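Local coordinates for Isomerase/lactonizing enzyme (Agrobacterium fabrum str. C58, PDB 2NQL), which is of undetermined specific function but belongs to the enolase superfamily, pairing an N-terminal sheet-and-helix domain with a modified TIM barrel that holds a sodium ion, at residues A[51-55]-A[66-72]; A[102-106]-A[119-123]; A[2-8]-A[90-96]; A[172-176]-A[201-205]. One frame throughout, in Å; residues are numbered along the deposited sequence.

Contact 1: residues A[51-55]-A[66-72]; sequences RSVLV and WGETYGI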
loop_
_atom_site.group_PDB
_atom_site.type_symbol
_atom_site.label_atom_id
_atom_site.label_comp_id
_atom_site.label_asym_id
_atom_site.label_seq_id
_atom_site.Cartn_x
_atom_site.Cartn_y
_atom_site.Cartn_z
ATOM N N ARG A 51 5.459 18.087 8.637
ATOM C CA ARG A 51 5.771 18.158 7.188
ATOM C C ARG A 51 4.592 17.583 6.420
ATOM O O ARG A 51 3.999 16.595 6.846
ATOM C CB ARG A 51 7.049 17.357 6.858
ATOM C CG ARG A 51 7.552 17.529 5.399
ATOM C CD ARG A 51 8.980 16.991 5.250
ATOM N NE ARG A 51 9.132 15.600 5.654
ATOM C CZ ARG A 51 10.316 15.029 5.885
ATOM N NH1 ARG A 51 11.454 15.737 5.785
ATOM N NH2 ARG A 51 10.350 13.764 6.248
ATOM N N SER A 52 4.249 18.202 5.303
ATOM C CA SER A 52 3.245 17.598 4.433
ATOM C C SER A 52 3.659 17.878 2.999
ATOM O O SER A 52 4.540 18.712 2.742
ATOM C CB SER A 52 1.849 18.177 4.707
ATOM O OG SER A 52 1.821 19.569 4.485
ATOM N N VAL A 53 3.013 17.181 2.068
ATOM C CA VAL A 53 3.287 17.391 0.646
ATOM C C VAL A 53 2.150 18.183 0.051
ATOM O O VAL A 53 0.995 17.799 0.219
ATOM C CB VAL A 53 3.416 16.026 -0.116
ATOM C CG1 VAL A 53 3.355 16.248 -1.674
ATOM C CG2 VAL A 53 4.725 15.327 0.280
ATOM N N LEU A 54 2.475 19.264 -0.651
ATOM C CA LEU A 54 1.472 20.109 -1.299
ATOM C C LEU A 54 1.588 19.980 -2.814
ATOM O O LEU A 54 2.702 19.855 -3.341
ATOM C CB LEU A 54 1.698 21.579 -0.912
ATOM C CG LEU A 54 1.251 21.924 0.515
ATOM C CD1 LEU A 54 1.930 23.215 0.953
ATOM C CD2 LEU A 54 -0.254 22.110 0.503
ATOM N N VAL A 55 0.452 20.044 -3.509
ATOM C CA VAL A 55 0.472 20.032 -4.993
ATOM C C VAL A 55 -0.235 21.280 -5.516
ATOM O O VAL A 55 -1.344 21.569 -5.091
ATOM C CB VAL A 55 -0.227 18.759 -5.562
ATOM C CG1 VAL A 55 -0.403 18.875 -7.083
ATOM C CG2 VAL A 55 0.618 17.523 -5.241
ATOM N N TRP A 66 -5.141 23.571 -5.430
ATOM C CA TRP A 66 -4.186 23.018 -4.473
ATOM C C TRP A 66 -4.683 21.715 -3.870
ATOM O O TRP A 66 -5.887 21.558 -3.558
ATOM C CB TRP A 66 -3.899 24.020 -3.334
ATOM C CG TRP A 66 -3.006 25.173 -3.745
ATOM C CD1 TRP A 66 -3.404 26.393 -4.245
ATOM C CD2 TRP A 66 -1.582 25.231 -3.637
ATOM N NE1 TRP A 66 -2.314 27.189 -4.459
ATOM C CE2 TRP A 66 -1.181 26.502 -4.109
ATOM C CE3 TRP A 66 -0.594 24.317 -3.211
ATOM C CZ2 TRP A 66 0.163 26.904 -4.132
ATOM C CZ3 TRP A 66 0.751 24.721 -3.245
ATOM C CH2 TRP A 66 1.111 25.990 -3.701
ATOM N N GLY A 67 -3.749 20.774 -3.691
ATOM C CA GLY A 67 -4.036 19.550 -2.975
ATOM C C GLY A 67 -2.924 19.300 -1.964
ATOM O O GLY A 67 -1.905 19.994 -1.972
ATOM N N GLU A 68 -3.111 18.287 -1.126
ATOM C CA GLU A 68 -2.149 17.992 -0.060
ATOM C C GLU A 68 -2.296 16.540 0.380
ATOM O O GLU A 68 -3.387 15.974 0.317
ATOM C CB GLU A 68 -2.396 18.946 1.131
ATOM C CG GLU A 68 -1.279 18.958 2.218
ATOM C CD GLU A 68 -1.675 19.733 3.483
ATOM O OE1 GLU A 68 -2.868 20.075 3.646
ATOM O OE2 GLU A 68 -0.785 19.944 4.337
ATOM N N THR A 69 -1.195 15.937 0.829
ATOM C CA THR A 69 -1.246 14.615 1.426
ATOM C C THR A 69 -0.145 14.545 2.492
ATOM O O THR A 69 0.545 15.530 2.732
ATOM C CB THR A 69 -1.069 13.487 0.341
ATOM O OG1 THR A 69 -1.261 12.202 0.926
ATOM C CG2 THR A 69 0.298 13.574 -0.376
ATOM N N TYR A 70 -0.007 13.380 3.102
ATOM C CA TYR A 70 1.008 13.128 4.114
ATOM C C TYR A 70 2.380 13.377 3.538
ATOM O O TYR A 70 2.680 13.007 2.402
ATOM C CB TYR A 70 0.919 11.691 4.613
ATOM C CG TYR A 70 -0.076 11.509 5.737
ATOM C CD1 TYR A 70 -1.438 11.788 5.552
ATOM C CD2 TYR A 70 0.344 11.069 6.999
ATOM C CE1 TYR A 70 -2.358 11.618 6.600
ATOM C CE2 TYR A 70 -0.578 10.889 8.048
ATOM C CZ TYR A 70 -1.919 11.171 7.832
ATOM O OH TYR A 70 -2.841 10.987 8.849
ATOM N N GLY A 71 3.199 14.043 4.329
ATOM C CA GLY A 71 4.598 14.215 3.999
ATOM C C GLY A 71 5.512 14.031 5.189
ATOM O O GLY A 71 6.694 14.305 5.061
ATOM N N ILE A 72 4.992 13.555 6.323
ATOM C CA ILE A 72 5.841 13.361 7.514
ATOM C C ILE A 72 7.030 12.417 7.311
ATOM O O ILE A 72 8.128 12.642 7.853
ATOM C CB ILE A 72 5.062 12.959 8.790
ATOM C CG1 ILE A 72 4.062 11.824 8.523
ATOM C CG2 ILE A 72 4.390 14.202 9.422
ATOM C CD1 ILE A 72 3.693 11.067 9.783
HETATM O O HOH W 1 2.146 14.638 6.867
#
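In the β-hairpin of strands 50-59 and 64-70, V53 and T69 form an antiparallel hydrogen-bonded pair: V53 N reaches T69 O at 3.0 Å and T69 N reaches V53 O at 2.9 Å. V55 and G67 repeat the exchange, while L54 and E68 make the non-hydrogen-bonded pair between them. There L54 CD2 lies 3.7 Å from E68 CG, the two side chains running alongside each other in the same direction. The E68 chain is extended, with CG anti to its backbone N (chi1 -168°), which carries the carboxylate along the sheet to S52. S52 OG donates to the anti lone pair of E68 OE2 at 2.6 Å. The same carboxylate also receives the backbone N-H groups of A320 and F323, the latter in the first turn of helix 322-331, an environment that would probably stabilise its negative charge. W66 turns its ring edge to L54 CB, 4.0 Å from CZ3. T69 OG1 bonds to G291 O. At the open end of the hairpin a water bridges R51 O and G71 N, and the R51 side chain bends at chi3 (56°), bringing its guanidinium to G71 and I72: NE binds G71 O at 2.8 Å, at the guanidinium edge and slightly tilted from its plane, and NH2 binds I72 O at 3.0 Å from above the carbonyl plane. Such a hairpin belongs to the N-terminal antiparallel sheet of enolase-superfamily proteins.

Contact 2: residues A[102-106]-A[119-123]; sequences YDDLY and YVDAL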
loop_
_atom_site.group_PDB
_atom_site.type_symbol
_atom_site.label_atom_id
_atom_site.label_comp_id
_atom_site.label_asym_id
_atom_site.label_seq_id
_atom_site.Cartn_x
_atom_site.Cartn_y
_atom_site.Cartn_z
ATOM N N TYR A 102 -9.211 10.274 -11.232
ATOM C CA TYR A 102 -8.820 9.421 -10.106
ATOM C C TYR A 102 -8.860 7.925 -10.460
ATOM O O TYR A 102 -7.891 7.182 -10.219
ATOM C CB TYR A 102 -9.673 9.683 -8.838
ATOM C CG TYR A 102 -9.359 8.645 -7.794
ATOM C CD1 TYR A 102 -8.223 8.769 -6.968
ATOM C CD2 TYR A 102 -10.130 7.484 -7.691
ATOM C CE1 TYR A 102 -7.908 7.764 -6.027
ATOM C CE2 TYR A 102 -9.821 6.472 -6.775
ATOM C CZ TYR A 102 -8.713 6.607 -5.950
ATOM O OH TYR A 102 -8.443 5.592 -5.058
ATOM N N ASP A 103 -9.987 7.481 -11.014
ATOM C CA ASP A 103 -10.184 6.062 -11.312
ATOM C C ASP A 103 -9.179 5.586 -12.353
ATOM O O ASP A 103 -8.646 4.481 -12.219
ATOM C CB ASP A 103 -11.616 5.794 -11.802
ATOM C CG ASP A 103 -12.634 5.765 -10.670
ATOM O OD1 ASP A 103 -12.248 5.564 -9.497
ATOM O OD2 ASP A 103 -13.853 5.931 -10.960
ATOM N N ASP A 104 -8.899 6.417 -13.362
ATOM C CA ASP A 104 -7.846 6.084 -14.340
ATOM C C ASP A 104 -6.458 5.939 -13.722
ATOM O O ASP A 104 -5.729 5.000 -14.048
ATOM C CB ASP A 104 -7.803 7.105 -15.474
ATOM C CG ASP A 104 -8.986 6.957 -16.442
ATOM O OD1 ASP A 104 -9.744 5.968 -16.323
ATOM O OD2 ASP A 104 -9.155 7.854 -17.281
ATOM N N LEU A 105 -6.103 6.865 -12.828
ATOM C CA LEU A 105 -4.789 6.816 -12.171
ATOM C C LEU A 105 -4.686 5.616 -11.268
ATOM O O LEU A 105 -3.647 4.936 -11.256
ATOM C CB LEU A 105 -4.513 8.122 -11.376
ATOM C CG LEU A 105 -4.506 9.430 -12.164
ATOM C CD1 LEU A 105 -4.240 10.636 -11.223
ATOM C CD2 LEU A 105 -3.509 9.402 -13.305
ATOM N N TYR A 106 -5.745 5.352 -10.500
ATOM C CA TYR A 106 -5.798 4.171 -9.648
ATOM C C TYR A 106 -5.587 2.892 -10.449
ATOM O O TYR A 106 -4.782 2.014 -10.076
ATOM C CB TYR A 106 -7.118 4.118 -8.874
ATOM C CG TYR A 106 -7.204 2.983 -7.893
ATOM C CD1 TYR A 106 -6.610 3.070 -6.633
ATOM C CD2 TYR A 106 -7.917 1.816 -8.207
ATOM C CE1 TYR A 106 -6.716 2.006 -5.719
ATOM C CE2 TYR A 106 -7.998 0.758 -7.321
ATOM C CZ TYR A 106 -7.423 0.850 -6.082
ATOM O OH TYR A 106 -7.552 -0.209 -5.225
ATOM N N TYR A 119 0.909 5.277 -2.848
ATOM C CA TYR A 119 0.271 5.484 -4.144
ATOM C C TYR A 119 -1.046 6.247 -3.987
ATOM O O TYR A 119 -1.245 7.257 -4.663
ATOM C CB TYR A 119 0.005 4.160 -4.863
ATOM C CG TYR A 119 -0.307 4.362 -6.335
ATOM C CD1 TYR A 119 0.674 4.783 -7.208
ATOM C CD2 TYR A 119 -1.599 4.103 -6.850
ATOM C CE1 TYR A 119 0.410 4.953 -8.582
ATOM C CE2 TYR A 119 -1.885 4.287 -8.225
ATOM C CZ TYR A 119 -0.868 4.694 -9.077
ATOM O OH TYR A 119 -1.071 4.882 -10.427
ATOM N N VAL A 120 -1.895 5.793 -3.065
ATOM C CA VAL A 120 -3.147 6.501 -2.820
ATOM C C VAL A 120 -2.940 7.848 -2.130
ATOM O O VAL A 120 -3.692 8.781 -2.394
ATOM C CB VAL A 120 -4.300 5.613 -2.253
ATOM C CG1 VAL A 120 -5.636 6.433 -2.072
ATOM C CG2 VAL A 120 -4.584 4.450 -3.238
ATOM N N ASP A 121 -1.885 7.986 -1.316
ATOM C CA ASP A 121 -1.544 9.319 -0.770
ATOM C C ASP A 121 -1.373 10.288 -1.948
ATOM O O ASP A 121 -1.930 11.399 -1.954
ATOM C CB ASP A 121 -0.213 9.298 0.004
ATOM C CG ASP A 121 -0.335 8.797 1.433
ATOM O OD1 ASP A 121 -1.441 8.506 1.927
ATOM O OD2 ASP A 121 0.758 8.656 2.048
ATOM N N ALA A 122 -0.597 9.857 -2.944
ATOM C CA ALA A 122 -0.322 10.687 -4.114
ATOM C C ALA A 122 -1.597 11.031 -4.870
ATOM O O ALA A 122 -1.798 12.193 -5.251
ATOM C CB ALA A 122 0.705 10.016 -5.048
ATOM N N LEU A 123 -2.440 10.022 -5.081
ATOM C CA LEU A 123 -3.711 10.212 -5.770
ATOM C C LEU A 123 -4.608 11.170 -5.007
ATOM O O LEU A 123 -5.311 11.960 -5.616
ATOM C CB LEU A 123 -4.422 8.900 -6.011
ATOM C CG LEU A 123 -3.707 7.810 -6.843
ATOM C CD1 LEU A 123 -4.671 6.620 -7.102
ATOM C CD2 LEU A 123 -3.133 8.378 -8.153
#
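Y119 opens the contact between helices 98-109 and 117-138, an antiparallel pair in the helical part of the N-terminal domain, by sending its phenol across to L105. The short segments run at 156° with axes 10.7 Å apart, a wide spacing filled by large side chains. With chi1 at -165° the Y119 ring swings away from its own backbone N and spans the gap, L105 O lying in its plane, at the edge. The next residue, V120, offers its two methyls to two tyrosines. CG2 meets the edge of the Y106 ring, 4.1 Å from CE1, while CG1 approaches the Y102 hydroxyl, whose own hydrogen bond goes to N297. The Y106 hydroxyl leaves the pair altogether and bonds E246 of the second subunit. One turn on from Y119, L123 supplies the centre of the apolar packing by dividing its branches. CD1 rests against both tyrosines, 3.6 Å from Y102 CE1 and 3.9 Å from Y106 CB; the leucine side chain crosses each at about a right angle. It slides past L105 in the opposite direction, with CD2 3.5 Å from L105 CB. Against this hydrocarbon stands one polar link: Y119 OH donates to L105 O at 2.7 Å, tilted 34° from the carbonyl plane.

Contact 3: residues A[2-8]-A[90-96]; sequences NSPIATV and VIGRDAS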
loop_
_atom_site.group_PDB
_atom_site.type_symbol
_atom_site.label_atom_id
_atom_site.label_comp_id
_atom_site.label_asym_id
_atom_site.label_seq_id
_atom_site.Cartn_x
_atom_site.Cartn_y
_atom_site.Cartn_z
ATOM N N ASN A 2 -14.157 23.781 -18.752
ATOM C CA ASN A 2 -13.068 23.101 -18.050
ATOM C C ASN A 2 -11.831 23.109 -18.913
ATOM O O ASN A 2 -11.810 22.495 -19.987
ATOM C CB ASN A 2 -13.476 21.685 -17.656
ATOM C CG ASN A 2 -14.666 21.661 -16.716
ATOM O OD1 ASN A 2 -15.750 21.199 -17.082
ATOM N ND2 ASN A 2 -14.474 22.152 -15.492
ATOM N N SER A 3 -10.828 23.855 -18.474
ATOM C CA SER A 3 -9.574 24.020 -19.209
ATOM C C SER A 3 -8.614 22.865 -18.861
ATOM O O SER A 3 -8.534 22.476 -17.699
ATOM C CB SER A 3 -8.948 25.355 -18.832
ATOM O OG SER A 3 -7.656 25.550 -19.395
ATOM N N PRO A 4 -7.901 22.306 -19.868
ATOM C CA PRO A 4 -6.968 21.200 -19.578
ATOM C C PRO A 4 -5.910 21.570 -18.553
ATOM O O PRO A 4 -5.480 22.723 -18.492
ATOM C CB PRO A 4 -6.302 20.917 -20.927
ATOM C CG PRO A 4 -7.343 21.430 -21.945
ATOM C CD PRO A 4 -7.928 22.645 -21.305
ATOM N N ILE A 5 -5.504 20.591 -17.753
ATOM C CA ILE A 5 -4.365 20.782 -16.849
ATOM C C ILE A 5 -3.077 21.040 -17.632
ATOM O O ILE A 5 -2.760 20.302 -18.576
ATOM C CB ILE A 5 -4.184 19.574 -15.890
ATOM C CG1 ILE A 5 -5.489 19.280 -15.119
ATOM C CG2 ILE A 5 -2.946 19.807 -14.998
ATOM C CD1 ILE A 5 -6.195 20.515 -14.533
ATOM N N ALA A 6 -2.359 22.094 -17.242
ATOM C CA ALA A 6 -1.116 22.498 -17.877
ATOM C C ALA A 6 0.073 21.963 -17.073
ATOM O O ALA A 6 0.998 21.390 -17.642
ATOM C CB ALA A 6 -1.039 24.019 -17.982
ATOM N N THR A 7 0.058 22.179 -15.751
ATOM C CA THR A 7 1.215 21.894 -14.900
ATOM C C THR A 7 0.805 21.282 -13.555
ATOM O O THR A 7 -0.308 21.522 -13.052
ATOM C CB THR A 7 2.103 23.154 -14.649
ATOM O OG1 THR A 7 1.323 24.209 -14.060
ATOM C CG2 THR A 7 2.764 23.660 -15.929
ATOM N N VAL A 8 1.703 20.453 -13.006
ATOM C CA VAL A 8 1.524 19.837 -11.683
ATOM C C VAL A 8 2.855 20.044 -10.970
ATOM O O VAL A 8 3.900 19.570 -11.430
ATOM C CB VAL A 8 1.167 18.321 -11.784
ATOM C CG1 VAL A 8 1.001 17.698 -10.382
ATOM C CG2 VAL A 8 -0.095 18.090 -12.621
ATOM N N VAL A 90 -2.165 13.285 -15.805
ATOM C CA VAL A 90 -3.119 14.345 -15.437
ATOM C C VAL A 90 -3.058 15.503 -16.426
ATOM O O VAL A 90 -4.101 16.025 -16.824
ATOM C CB VAL A 90 -2.893 14.825 -13.971
ATOM C CG1 VAL A 90 -3.820 16.031 -13.643
ATOM C CG2 VAL A 90 -3.184 13.674 -13.044
ATOM N N ILE A 91 -1.845 15.905 -16.808
ATOM C CA ILE A 91 -1.632 16.982 -17.769
ATOM C C ILE A 91 -2.352 16.672 -19.099
ATOM O O ILE A 91 -2.242 15.558 -19.646
ATOM C CB ILE A 91 -0.111 17.245 -17.972
ATOM C CG1 ILE A 91 0.489 17.962 -16.745
ATOM C CG2 ILE A 91 0.151 18.062 -19.246
ATOM C CD1 ILE A 91 2.002 17.763 -16.582
ATOM N N GLY A 92 -3.135 17.635 -19.583
ATOM C CA GLY A 92 -3.978 17.405 -20.768
ATOM C C GLY A 92 -5.384 16.925 -20.467
ATOM O O GLY A 92 -6.283 17.100 -21.290
ATOM N N ARG A 93 -5.609 16.350 -19.278
ATOM C CA ARG A 93 -6.967 16.008 -18.857
ATOM C C ARG A 93 -7.585 17.304 -18.312
ATOM O O ARG A 93 -6.879 18.291 -18.130
ATOM C CB ARG A 93 -6.981 14.944 -17.745
ATOM C CG ARG A 93 -6.351 13.580 -18.107
ATOM C CD ARG A 93 -7.239 12.803 -19.051
ATOM N NE ARG A 93 -8.531 12.360 -18.509
ATOM C CZ ARG A 93 -8.763 11.183 -17.926
ATOM N NH1 ARG A 93 -7.769 10.336 -17.725
ATOM N NH2 ARG A 93 -9.989 10.854 -17.507
ATOM N N ASP A 94 -8.879 17.279 -18.035
ATOM C CA ASP A 94 -9.497 18.428 -17.386
ATOM C C ASP A 94 -10.281 18.021 -16.145
ATOM O O ASP A 94 -10.288 16.843 -15.751
ATOM C CB ASP A 94 -10.353 19.211 -18.379
ATOM C CG ASP A 94 -11.571 18.432 -18.857
ATOM O OD1 ASP A 94 -12.206 17.693 -18.075
ATOM O OD2 ASP A 94 -11.909 18.579 -20.043
ATOM N N ALA A 95 -10.956 19.003 -15.541
ATOM C CA ALA A 95 -11.634 18.800 -14.273
ATOM C C ALA A 95 -13.150 18.635 -14.410
ATOM O O ALA A 95 -13.880 18.763 -13.431
ATOM C CB ALA A 95 -11.273 19.953 -13.294
ATOM N N SER A 96 -13.627 18.324 -15.620
ATOM C CA SER A 96 -15.059 18.048 -15.840
ATOM C C SER A 96 -15.597 16.844 -15.070
ATOM O O SER A 96 -16.786 16.785 -14.725
ATOM C CB SER A 96 -15.389 17.925 -17.336
ATOM O OG SER A 96 -14.784 16.773 -17.914
HETATM O O HOH W 2 -11.195 20.777 -21.772
HETATM O O HOH W 3 -10.258 21.723 -15.950
#
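I5 exchanges two backbone bonds with the type II β-turn from V90 to R93. I5 N donates to R93 O at 2.7 Å, nearly along the C=O axis, and G92 N donates back to I5 O at 2.9 Å. G92 takes the positive-phi place of the turn, and R93 N closes it on V90 O. The I5 side chain points into the turn: its CG1 lies 3.5 Å from R93 O and 3.9 Å from V90 CG1. I91 CG1 rests 3.6 Å from A6 O and 4.2 Å from V8 CG2. Toward the N-terminus the direct bonds give way to water. One water joins N2 O to D94 OD2; another donates to S3 O and accepts from A95 N. D94 CG lies between its backbone N and carbonyl carbon (chi1 67°), a rotation that brings OD1 back to S96. There OD1 accepts from S96 N at 2.9 Å and from S96 OG at 2.7 Å, the first from above the carboxylate plane and the second on the syn side. In the next shell, E137 of helix 117-138 binds N2 ND2 and S3 N, and M57, L130 and I133 pack on I5. A type II turn followed by an Asx turn thus leads from helix 75-90 toward helix 98-109, while fastening the first strand of the N-terminal sheet, which carries a classic β-bulge at A6 and T7 opposite T58.

Contact 4: residues A[172-176]-A[201-205]; sequences AKYWQ and LRQVL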
loop_
_atom_site.group_PDB
_atom_site.type_symbol
_atom_site.label_atom_id
_atom_site.label_comp_id
_atom_site.label_asym_id
_atom_site.label_seq_id
_atom_site.Cartn_x
_atom_site.Cartn_y
_atom_site.Cartn_z
ATOM N N ALA A 172 -8.836 19.587 29.294
ATOM C CA ALA A 172 -10.117 19.164 28.732
ATOM C C ALA A 172 -11.220 20.096 29.224
ATOM O O ALA A 172 -12.104 20.492 28.456
ATOM C CB ALA A 172 -10.434 17.679 29.107
ATOM N N LYS A 173 -11.146 20.468 30.499
ATOM C CA LYS A 173 -12.166 21.337 31.085
ATOM C C LYS A 173 -12.109 22.719 30.456
ATOM O O LYS A 173 -13.154 23.344 30.234
ATOM C CB LYS A 173 -11.970 21.439 32.602
ATOM C CG LYS A 173 -13.145 22.088 33.358
ATOM C CD LYS A 173 -12.792 22.218 34.854
ATOM C CE LYS A 173 -13.795 23.091 35.604
ATOM N NZ LYS A 173 -15.148 22.460 35.652
ATOM N N TYR A 174 -10.887 23.198 30.194
ATOM C CA TYR A 174 -10.687 24.458 29.487
ATOM C C TYR A 174 -11.413 24.457 28.138
ATOM O O TYR A 174 -12.125 25.426 27.791
ATOM C CB TYR A 174 -9.186 24.726 29.293
ATOM C CG TYR A 174 -8.902 25.924 28.421
ATOM C CD1 TYR A 174 -8.994 27.222 28.935
ATOM C CD2 TYR A 174 -8.596 25.764 27.068
ATOM C CE1 TYR A 174 -8.753 28.337 28.113
ATOM C CE2 TYR A 174 -8.359 26.860 26.250
ATOM C CZ TYR A 174 -8.448 28.130 26.773
ATOM O OH TYR A 174 -8.210 29.179 25.954
ATOM N N TRP A 175 -11.230 23.374 27.381
ATOM C CA TRP A 175 -11.925 23.208 26.105
ATOM C C TRP A 175 -13.439 23.053 26.231
ATOM O O TRP A 175 -14.177 23.593 25.404
ATOM C CB TRP A 175 -11.263 22.107 25.236
ATOM C CG TRP A 175 -9.981 22.648 24.650
ATOM C CD1 TRP A 175 -8.702 22.447 25.118
ATOM C CD2 TRP A 175 -9.868 23.577 23.567
ATOM N NE1 TRP A 175 -7.809 23.171 24.369
ATOM C CE2 TRP A 175 -8.492 23.877 23.415
ATOM C CE3 TRP A 175 -10.794 24.168 22.691
ATOM C CZ2 TRP A 175 -8.016 24.753 22.425
ATOM C CZ3 TRP A 175 -10.317 25.050 21.703
ATOM C CH2 TRP A 175 -8.943 25.323 21.580
ATOM N N GLN A 176 -13.892 22.358 27.278
ATOM C CA GLN A 176 -15.322 22.276 27.591
ATOM C C GLN A 176 -15.923 23.672 27.805
ATOM O O GLN A 176 -17.013 23.965 27.299
ATOM C CB GLN A 176 -15.575 21.392 28.821
ATOM C CG GLN A 176 -17.048 21.031 29.040
ATOM C CD GLN A 176 -17.268 20.200 30.285
ATOM O OE1 GLN A 176 -16.789 20.546 31.366
ATOM N NE2 GLN A 176 -17.999 19.094 30.143
ATOM N N LEU A 201 -11.324 12.025 33.486
ATOM C CA LEU A 201 -12.042 12.818 32.502
ATOM C C LEU A 201 -13.548 12.872 32.763
ATOM O O LEU A 201 -14.131 13.962 32.766
ATOM C CB LEU A 201 -11.714 12.368 31.066
ATOM C CG LEU A 201 -10.257 12.650 30.623
ATOM C CD1 LEU A 201 -9.984 12.078 29.236
ATOM C CD2 LEU A 201 -9.864 14.147 30.697
ATOM N N ARG A 202 -14.156 11.712 33.035
ATOM C CA ARG A 202 -15.590 11.624 33.354
ATOM C C ARG A 202 -15.958 12.465 34.603
ATOM O O ARG A 202 -16.975 13.171 34.606
ATOM C CB ARG A 202 -15.998 10.148 33.544
ATOM C CG ARG A 202 -17.475 9.895 33.841
ATOM C CD ARG A 202 -18.385 10.553 32.801
ATOM N NE ARG A 202 -18.315 9.860 31.516
ATOM C CZ ARG A 202 -18.632 10.409 30.343
ATOM N NH1 ARG A 202 -19.006 11.684 30.271
ATOM N NH2 ARG A 202 -18.535 9.686 29.232
ATOM N N GLN A 203 -15.110 12.393 35.632
ATOM C CA GLN A 203 -15.285 13.165 36.866
ATOM C C GLN A 203 -15.159 14.663 36.607
ATOM O O GLN A 203 -16.027 15.450 37.008
ATOM C CB GLN A 203 -14.260 12.708 37.910
ATOM C CG GLN A 203 -14.578 13.125 39.330
ATOM C CD GLN A 203 -13.496 14.004 39.917
ATOM O OE1 GLN A 203 -13.332 15.162 39.523
ATOM N NE2 GLN A 203 -12.742 13.455 40.866
ATOM N N VAL A 204 -14.089 15.048 35.910
ATOM C CA VAL A 204 -13.868 16.441 35.534
ATOM C C VAL A 204 -14.965 16.998 34.621
ATOM O O VAL A 204 -15.516 18.070 34.900
ATOM C CB VAL A 204 -12.448 16.650 34.950
ATOM C CG1 VAL A 204 -12.304 18.027 34.267
ATOM C CG2 VAL A 204 -11.401 16.483 36.058
ATOM N N LEU A 205 -15.318 16.258 33.568
ATOM C CA LEU A 205 -16.215 16.792 32.523
ATOM C C LEU A 205 -17.707 16.579 32.773
ATOM O O LEU A 205 -18.543 17.275 32.186
ATOM C CB LEU A 205 -15.837 16.248 31.137
ATOM C CG LEU A 205 -14.399 16.572 30.686
ATOM C CD1 LEU A 205 -14.010 15.703 29.471
ATOM C CD2 LEU A 205 -14.249 18.061 30.355
HETATM O O HOH W 4 -14.714 19.866 36.881
HETATM O O HOH W 5 -17.340 19.941 33.904
#
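V204 O, in the last turn of helix 194-205, is gripped by two waters, each donating to it at 2.8 Å. One of them accepts from K173 NZ at 2.9 Å; the other also donates to Q176 OE1 at 2.7 Å. Both waters therefore tie this carbonyl to helix 165-177. The next carbonyl is held directly: Q176 NE2 donates to L205 O at 2.8 Å in a nearly straight bond (172°), on a lone pair and in the planes of both the carbonyl and the amide. An extended chain (chi1 -168°) carries the Q176 amide across to L205, and its OE1 end is held by the water. Beneath it the hydrocarbon closes up. The L205 side chain runs past that of Q176 in the opposite direction, with L205 CD2 3.7 Å from Q176 CD. That methyl also meets A172 CB, which touches L201 CD2 at 3.9 Å. K173 CB packs on V204 CG1. F183 and I211 of the barrel strands complete the leucine layer. The segments cross at -38° with axes 10.3 Å apart, as neighbouring outer helices of a TIM barrel do. The amide and two waters thus supply donors to the carbonyls at a helix C-terminus, the lysine acting through one of the waters, and its ammonium charge would probably be favoured by the negative end of the helix dipole.

Contacts 1, 2 and 3 form one continuous body in the N-terminal domain, whereas contact 4 lies in the barrel on the far side of the chain, its centre about 33, 41 and 49 Å from the centres of contacts 1, 2 and 3. V55 CG1 of contact 1 touches V8 CG1 of contact 3 at 3.8 Å, where their strands adjoin in one sheet. R93 NH1 of contact 3 forms a 2.9 Å salt bridge with D104 OD2 of contact 2, and T69 OG1 of contact 1 reaches D121 O of contact 2 at 3.1 Å. Contact 1 also points to the metal site: the Y70 side chain is about 8 Å from the sodium ion, which E240 and E266 bind, and its hydroxyl bonds a glycerol.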